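Local coordinates for uncharacterized protein YLR132C (Kluyveromyces marxianus, PDB 6PFQ) that probably acts as a U6 snRNA phosphodiesterase, an exoribonuclease of the 2H superfamily, at residues K21-M26 and L48-F53; H40-F45 and L176-N181; V104-N107 and L112-L115. One frame throughout, in Å; residues are numbered along the deposited sequence.

Contact 1. Residues K21-M26 and L48-F53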
# COMPACT_ATOMS: atom_id res chain seq x y z
N LYS A 21 -18.44 8.83 -2.53
CA LYS A 21 -18.90 8.11 -1.34
C LYS A 21 -17.73 7.48 -0.58
O LYS A 21 -17.69 7.53 0.65
CB LYS A 21 -19.90 7.02 -1.72
CG LYS A 21 -20.34 6.23 -0.50
CD LYS A 21 -21.53 5.31 -0.75
CE LYS A 21 -22.23 4.96 0.55
NZ LYS A 21 -22.39 6.15 1.46
N GLN A 22 -16.79 6.89 -1.30
CA GLN A 22 -15.63 6.29 -0.63
C GLN A 22 -14.80 7.35 0.09
O GLN A 22 -14.27 7.12 1.18
CB GLN A 22 -14.81 5.55 -1.68
CG GLN A 22 -15.57 4.37 -2.28
CD GLN A 22 -14.82 3.79 -3.44
OE1 GLN A 22 -14.30 4.54 -4.27
NE2 GLN A 22 -14.71 2.47 -3.48
N GLN A 23 -14.66 8.53 -0.51
CA GLN A 23 -13.93 9.59 0.18
C GLN A 23 -14.58 9.96 1.50
O GLN A 23 -13.88 10.16 2.51
CB GLN A 23 -13.83 10.83 -0.73
CG GLN A 23 -13.03 10.59 -1.99
CD GLN A 23 -13.25 11.72 -3.03
OE1 GLN A 23 -13.75 12.80 -2.69
NE2 GLN A 23 -12.91 11.45 -4.29
N GLN A 24 -15.92 10.05 1.52
CA GLN A 24 -16.64 10.45 2.73
C GLN A 24 -16.57 9.38 3.79
O GLN A 24 -16.52 9.69 5.00
CB GLN A 24 -18.11 10.74 2.41
CG GLN A 24 -18.32 11.76 1.33
CD GLN A 24 -19.79 11.93 0.99
OE1 GLN A 24 -20.67 11.50 1.75
NE2 GLN A 24 -20.07 12.55 -0.14
N ILE A 25 -16.64 8.11 3.37
CA ILE A 25 -16.45 7.02 4.32
C ILE A 25 -15.05 7.09 4.92
O ILE A 25 -14.86 6.96 6.13
CB ILE A 25 -16.74 5.68 3.63
CG1 ILE A 25 -18.27 5.60 3.41
CG2 ILE A 25 -16.26 4.47 4.45
CD1 ILE A 25 -18.68 4.44 2.62
N MET A 26 -14.04 7.35 4.10
CA MET A 26 -12.70 7.36 4.68
C MET A 26 -12.52 8.57 5.61
O MET A 26 -11.86 8.45 6.65
CB MET A 26 -11.64 7.35 3.58
CG MET A 26 -11.52 5.97 2.85
SD MET A 26 -11.52 4.54 4.02
CE MET A 26 -10.14 5.05 5.11
N LEU A 48 -4.54 9.52 3.63
CA LEU A 48 -3.81 9.40 2.36
C LEU A 48 -4.68 9.66 1.13
O LEU A 48 -4.14 9.74 0.01
CB LEU A 48 -3.18 8.00 2.23
CG LEU A 48 -2.03 7.75 3.20
CD1 LEU A 48 -1.65 6.24 3.20
CD2 LEU A 48 -0.85 8.61 2.73
N HIS A 49 -5.98 9.78 1.30
CA HIS A 49 -6.83 9.98 0.13
C HIS A 49 -7.09 11.45 -0.18
O HIS A 49 -7.76 11.76 -1.17
CB HIS A 49 -8.18 9.27 0.32
CG HIS A 49 -9.05 9.81 1.42
ND1 HIS A 49 -8.73 9.69 2.76
CD2 HIS A 49 -10.25 10.43 1.37
CE1 HIS A 49 -9.69 10.24 3.49
NE2 HIS A 49 -10.63 10.69 2.67
N ARG A 50 -6.54 12.36 0.61
CA ARG A 50 -6.82 13.79 0.43
C ARG A 50 -5.54 14.58 0.54
O ARG A 50 -4.63 14.22 1.30
CB ARG A 50 -7.81 14.31 1.47
CG ARG A 50 -9.23 13.90 1.23
CD ARG A 50 -10.18 14.60 2.19
NE ARG A 50 -11.56 14.16 2.01
CZ ARG A 50 -12.38 14.60 1.06
NH1 ARG A 50 -11.97 15.53 0.20
NH2 ARG A 50 -13.63 14.13 0.99
N GLY A 51 -5.46 15.66 -0.24
CA GLY A 51 -4.38 16.60 -0.11
C GLY A 51 -4.91 17.90 0.49
O GLY A 51 -5.99 17.95 1.07
N LYS A 52 -4.15 18.97 0.28
CA LYS A 52 -4.58 20.27 0.73
C LYS A 52 -5.84 20.69 -0.02
O LYS A 52 -6.04 20.33 -1.19
CB LYS A 52 -3.46 21.30 0.53
N PHE A 53 -6.72 21.40 0.68
CA PHE A 53 -7.97 21.89 0.12
C PHE A 53 -8.80 20.75 -0.46
O PHE A 53 -9.52 20.93 -1.45
CB PHE A 53 -7.71 22.98 -0.92
CG PHE A 53 -7.01 24.17 -0.35
CD1 PHE A 53 -7.71 25.07 0.44
CD2 PHE A 53 -5.66 24.39 -0.58
CE1 PHE A 53 -7.08 26.16 0.97
CE2 PHE A 53 -5.02 25.50 -0.08
CZ PHE A 53 -5.73 26.40 0.71
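H49 reaches the helical turn Q23-M26 with its ring. CB of M26 lies over one face of that ring, 3.7 Å from its centroid and 19° off the normal, a CH-pi contact. CG of R50, the next residue, sits over the opposite face, so the imidazole is packed on both sides. H49 CG stands between its own backbone N and carbonyl carbon (chi1 66°). This turns NE2 to the helix, where H49 NE2 gives a weak, bent bond of 3.3 Å to Q23 O. The stronger partner of NE2 is D27 OD1.

R50 comes next, extended from CG to NE. R50 NH2 ends 3.7 Å from Q23 CB, and the two side chains cross at about a right angle, with guanidinium and amide planes 85° apart. R50 NE forms a salt bridge with D27 OD1, so this one carboxylate oxygen takes both H49 and R50. Q23 NE2 is bonded instead to L18 O.

The loop thus lies against the start of helix 20-39. M26 also packs on L194 of helix 191-197 and on F157 of strand 154-161, while H49 touches L59 of strand 59-68.

Contact 2. Residues H40-F45 and L176-N181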
# COMPACT_ATOMS: atom_id res chain seq x y z
N HIS A 40 -5.60 8.57 23.67
CA HIS A 40 -4.46 7.85 24.21
C HIS A 40 -3.15 8.57 24.04
O HIS A 40 -2.10 7.96 24.25
CB HIS A 40 -4.41 6.46 23.57
CG HIS A 40 -5.51 5.57 24.03
ND1 HIS A 40 -5.35 4.67 25.06
CD2 HIS A 40 -6.80 5.47 23.64
CE1 HIS A 40 -6.49 4.04 25.27
NE2 HIS A 40 -7.38 4.50 24.42
N HIS A 41 -3.18 9.86 23.66
CA HIS A 41 -1.97 10.68 23.53
C HIS A 41 -0.98 10.05 22.56
O HIS A 41 0.24 10.03 22.79
CB HIS A 41 -1.34 10.94 24.90
CG HIS A 41 -2.29 11.58 25.87
ND1 HIS A 41 -2.85 10.89 26.92
CD2 HIS A 41 -2.83 12.81 25.89
CE1 HIS A 41 -3.67 11.69 27.57
NE2 HIS A 41 -3.69 12.86 26.97
N ARG A 42 -1.51 9.52 21.46
CA ARG A 42 -0.72 8.98 20.36
C ARG A 42 -0.74 9.93 19.17
O ARG A 42 -1.65 10.74 19.01
CB ARG A 42 -1.26 7.63 19.90
CG ARG A 42 -1.40 6.61 21.00
CD ARG A 42 -0.21 5.71 21.01
NE ARG A 42 -0.34 4.60 21.94
CZ ARG A 42 0.40 3.51 21.87
NH1 ARG A 42 1.33 3.38 20.92
NH2 ARG A 42 0.24 2.55 22.77
N ASN A 43 0.27 9.78 18.30
CA ASN A 43 0.27 10.50 17.03
C ASN A 43 -0.92 10.10 16.15
O ASN A 43 -1.35 8.93 16.13
CB ASN A 43 1.58 10.23 16.28
CG ASN A 43 2.72 11.12 16.77
OD1 ASN A 43 2.53 11.97 17.61
ND2 ASN A 43 3.93 10.91 16.22
N SER A 44 -1.46 11.08 15.45
CA SER A 44 -2.57 10.87 14.52
C SER A 44 -2.10 10.53 13.10
O SER A 44 -1.00 10.86 12.67
CB SER A 44 -3.46 12.12 14.48
OG SER A 44 -4.30 12.12 15.63
N PHE A 45 -3.01 9.90 12.35
CA PHE A 45 -2.80 9.49 10.98
C PHE A 45 -3.26 10.57 10.02
O PHE A 45 -4.40 11.06 10.12
CB PHE A 45 -3.57 8.19 10.71
CG PHE A 45 -3.05 7.03 11.51
CD1 PHE A 45 -1.93 6.32 11.08
CD2 PHE A 45 -3.68 6.66 12.71
CE1 PHE A 45 -1.44 5.25 11.84
CE2 PHE A 45 -3.19 5.59 13.48
CZ PHE A 45 -2.08 4.89 13.04
N LEU A 176 5.08 0.52 18.68
CA LEU A 176 4.41 0.08 17.46
C LEU A 176 3.47 -1.09 17.73
O LEU A 176 2.32 -1.12 17.24
CB LEU A 176 5.46 -0.30 16.41
CG LEU A 176 4.94 -1.01 15.17
CD1 LEU A 176 3.93 -0.14 14.41
CD2 LEU A 176 6.16 -1.37 14.27
N ASP A 177 3.91 -2.07 18.53
CA ASP A 177 3.01 -3.19 18.82
C ASP A 177 1.84 -2.76 19.71
O ASP A 177 0.72 -3.24 19.53
CB ASP A 177 3.81 -4.33 19.46
CG ASP A 177 4.68 -5.06 18.41
OD1 ASP A 177 4.26 -5.14 17.23
OD2 ASP A 177 5.77 -5.55 18.76
N SER A 178 2.04 -1.84 20.64
CA SER A 178 0.88 -1.38 21.39
C SER A 178 0.00 -0.46 20.55
O SER A 178 -1.20 -0.39 20.77
CB SER A 178 1.30 -0.70 22.69
OG SER A 178 2.07 0.45 22.50
N LEU A 179 0.57 0.24 19.56
CA LEU A 179 -0.30 0.99 18.65
C LEU A 179 -1.15 0.03 17.81
O LEU A 179 -2.35 0.25 17.63
CB LEU A 179 0.55 1.89 17.73
CG LEU A 179 -0.17 2.59 16.57
CD1 LEU A 179 -1.30 3.51 17.05
CD2 LEU A 179 0.87 3.35 15.67
N ARG A 180 -0.53 -1.04 17.29
CA ARG A 180 -1.28 -2.04 16.54
C ARG A 180 -2.40 -2.62 17.40
O ARG A 180 -3.54 -2.78 16.94
CB ARG A 180 -0.34 -3.15 16.09
CG ARG A 180 0.60 -2.70 14.95
CD ARG A 180 1.75 -3.70 14.83
NE ARG A 180 2.46 -3.52 13.55
CZ ARG A 180 3.67 -4.02 13.32
NH1 ARG A 180 4.30 -4.69 14.30
NH2 ARG A 180 4.25 -3.84 12.13
N ASN A 181 -2.10 -2.94 18.67
CA ASN A 181 -3.14 -3.47 19.54
C ASN A 181 -4.22 -2.44 19.81
O ASN A 181 -5.40 -2.78 19.91
CB ASN A 181 -2.56 -3.96 20.87
CG ASN A 181 -3.65 -4.42 21.85
OD1 ASN A 181 -4.26 -5.45 21.66
ND2 ASN A 181 -3.91 -3.61 22.88
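R42 and L179 are the closest residues along the two backbones, with their CA atoms 8.2 Å apart, so side chains must bridge an irregular loop and a helix. R42 does most of this. Its chain bends at chi2 (-97°) and carries the guanidinium to the helix surface. R42 NH2 donates to S178 OG over 2.8 Å, nearly straight at 168°. The hydroxyl lies at the edge of the guanidinium, within its plane.

S178 OG stands between its own backbone N and carbonyl carbon (chi1 63°). There it also bonds back to R175 O in the preceding turn of the helix. R42 NH1 bonds to the same carbonyl. The arginine therefore meets the helix through two linked oxygens, which fix the rotation of its flat end.

L179 CA lies over one face of the guanidinium, and L179 CB is 3.6 Å from R42 NH1. Farther along the loop, F45 CZ meets L179 CD2 obliquely at 4.2 Å. F45 also packs on V33 and L115, and L179 on M37 and Q113. A leucine in place of R42 would probably leave S178 OG without its donor, R175 O with one bond fewer, and L179 CA and CB without the flat group that lies against them.

Helix 20-39 ends in a Schellman motif: R42 N bonds to M37 O and H41 N to D38 O, with H41, of positive phi, as the C-prime residue. The arrangement is a helix terminus that runs on into a loop, with the loop pinned by an arginine to the side of a second helix, 169-186.

Contact 3. Residues V104-N107 and L112-L115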
# COMPACT_ATOMS: atom_id res chain seq x y z
N VAL A 104 -0.63 -2.07 10.91
CA VAL A 104 0.27 -0.91 10.86
C VAL A 104 1.59 -1.38 10.27
O VAL A 104 2.20 -2.33 10.81
CB VAL A 104 0.49 -0.23 12.22
CG1 VAL A 104 1.39 1.02 12.01
CG2 VAL A 104 -0.89 0.20 12.85
N TYR A 105 1.95 -0.82 9.12
CA TYR A 105 3.21 -1.12 8.43
C TYR A 105 4.16 0.06 8.51
O TYR A 105 3.75 1.18 8.26
CB TYR A 105 2.97 -1.42 6.95
CG TYR A 105 2.32 -2.77 6.67
CD1 TYR A 105 3.05 -3.95 6.78
CD2 TYR A 105 0.98 -2.86 6.29
CE1 TYR A 105 2.47 -5.20 6.50
CE2 TYR A 105 0.40 -4.10 6.01
CZ TYR A 105 1.14 -5.25 6.13
OH TYR A 105 0.57 -6.46 5.85
N GLU A 106 5.44 -0.20 8.76
CA GLU A 106 6.46 0.85 8.78
C GLU A 106 7.13 0.97 7.41
O GLU A 106 7.23 -0.01 6.66
CB GLU A 106 7.51 0.52 9.82
CG GLU A 106 7.00 0.72 11.18
CD GLU A 106 8.09 0.58 12.20
OE1 GLU A 106 8.89 -0.38 12.08
OE2 GLU A 106 8.15 1.42 13.11
N ASN A 107 7.56 2.19 7.08
CA ASN A 107 8.35 2.37 5.87
C ASN A 107 9.81 1.97 6.14
O ASN A 107 10.14 1.49 7.23
CB ASN A 107 8.23 3.80 5.33
CG ASN A 107 8.81 4.84 6.28
OD1 ASN A 107 9.00 4.58 7.46
ND2 ASN A 107 9.11 6.04 5.76
N LEU A 112 7.73 6.48 9.34
CA LEU A 112 6.30 6.62 9.12
C LEU A 112 5.62 5.30 9.40
O LEU A 112 6.18 4.23 9.11
CB LEU A 112 5.99 7.05 7.69
CG LEU A 112 6.56 8.42 7.26
CD1 LEU A 112 6.33 8.67 5.75
CD2 LEU A 112 5.91 9.51 8.09
N GLN A 113 4.41 5.37 9.96
CA GLN A 113 3.65 4.17 10.30
C GLN A 113 2.32 4.26 9.58
O GLN A 113 1.55 5.19 9.82
CB GLN A 113 3.49 4.06 11.83
CG GLN A 113 4.91 3.84 12.44
CD GLN A 113 4.95 3.72 13.95
OE1 GLN A 113 4.07 4.24 14.64
NE2 GLN A 113 6.02 3.07 14.48
N PHE A 114 2.07 3.32 8.67
CA PHE A 114 0.92 3.35 7.79
C PHE A 114 -0.20 2.49 8.33
O PHE A 114 0.01 1.31 8.58
CB PHE A 114 1.33 2.82 6.42
CG PHE A 114 2.18 3.80 5.63
CD1 PHE A 114 3.55 3.89 5.87
CD2 PHE A 114 1.61 4.61 4.67
CE1 PHE A 114 4.34 4.82 5.16
CE2 PHE A 114 2.40 5.51 3.94
CZ PHE A 114 3.76 5.60 4.21
N LEU A 115 -1.38 3.08 8.45
CA LEU A 115 -2.58 2.36 8.87
C LEU A 115 -3.22 1.76 7.62
O LEU A 115 -3.56 2.50 6.69
CB LEU A 115 -3.55 3.35 9.54
CG LEU A 115 -4.84 2.73 10.06
CD1 LEU A 115 -4.56 1.84 11.29
CD2 LEU A 115 -5.87 3.84 10.41
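Y105 O receives the shortest polar bond here, from F114 N at 2.8 Å and 173°. The donor is tilted from the carbonyl plane. The same oxygen lies at the edge of the F114 ring, near its plane. Y105 N returns a bond of 2.9 Å to F114 O, which makes these two a hydrogen-bonded antiparallel pair. V104 with L115 and E106 with Q113 are the flanking non-hydrogen-bonded pairs.

The side chains of E106 and Q113 are extended and run side by side. Q113 NE2 donates to E106 OE2 over 3.0 Å, in its own amide plane and on the anti side of the carboxylate. The two end planes are 39° apart. On the same face, V104 CG1 packs on Q113 CB at 3.7 Å.

N107 closes the strand end twice. N107 N bonds to L112 O at 3.2 Å. Its side chain folds back (chi1 65°), which brings N107 OD1 to L112 N at 3.0 Å, with the donor well above the amide carbonyl plane. N107 ND2 is bonded to S111 OG, which helps hold the amide over L112. N107 CB also meets the edge of the F114 ring.

The face with V104, E106 and Q113 rests on L176 of helix 169-186. On the other face, the Y105 ring stacks with H154 and touches N152, both UMP-binding residues, and F114 touches S156, a third. This is a beta hairpin of the 2H phosphodiesterase fold, with one face against a helix and the other lining the nucleotide site.

In the fold
From the N terminus, helix 20-39 enters contact 1 near its start. The chain leaves the helix through 40-45, the first half of contact 2, forms strand 46-47 and closes contact 1 with 48-53. Contact 2 stays open until helix 169-186, so contacts 1 and 2 cross. Contact 3 is a short hairpin formed after contact 1 has closed, and it nests inside the long loop of contact 2. Contacts 2 and 3 adjoin: R180 NH2 lies 2.9 Å from V104 O, a probable hydrogen bond, and F45 packs on Q113. L48 packs on F114, joining contact 1 to contact 3. Together they tie helices 20-39 and 169-186, and the loops flanking strand 46-47, to the sheet that holds the hairpin.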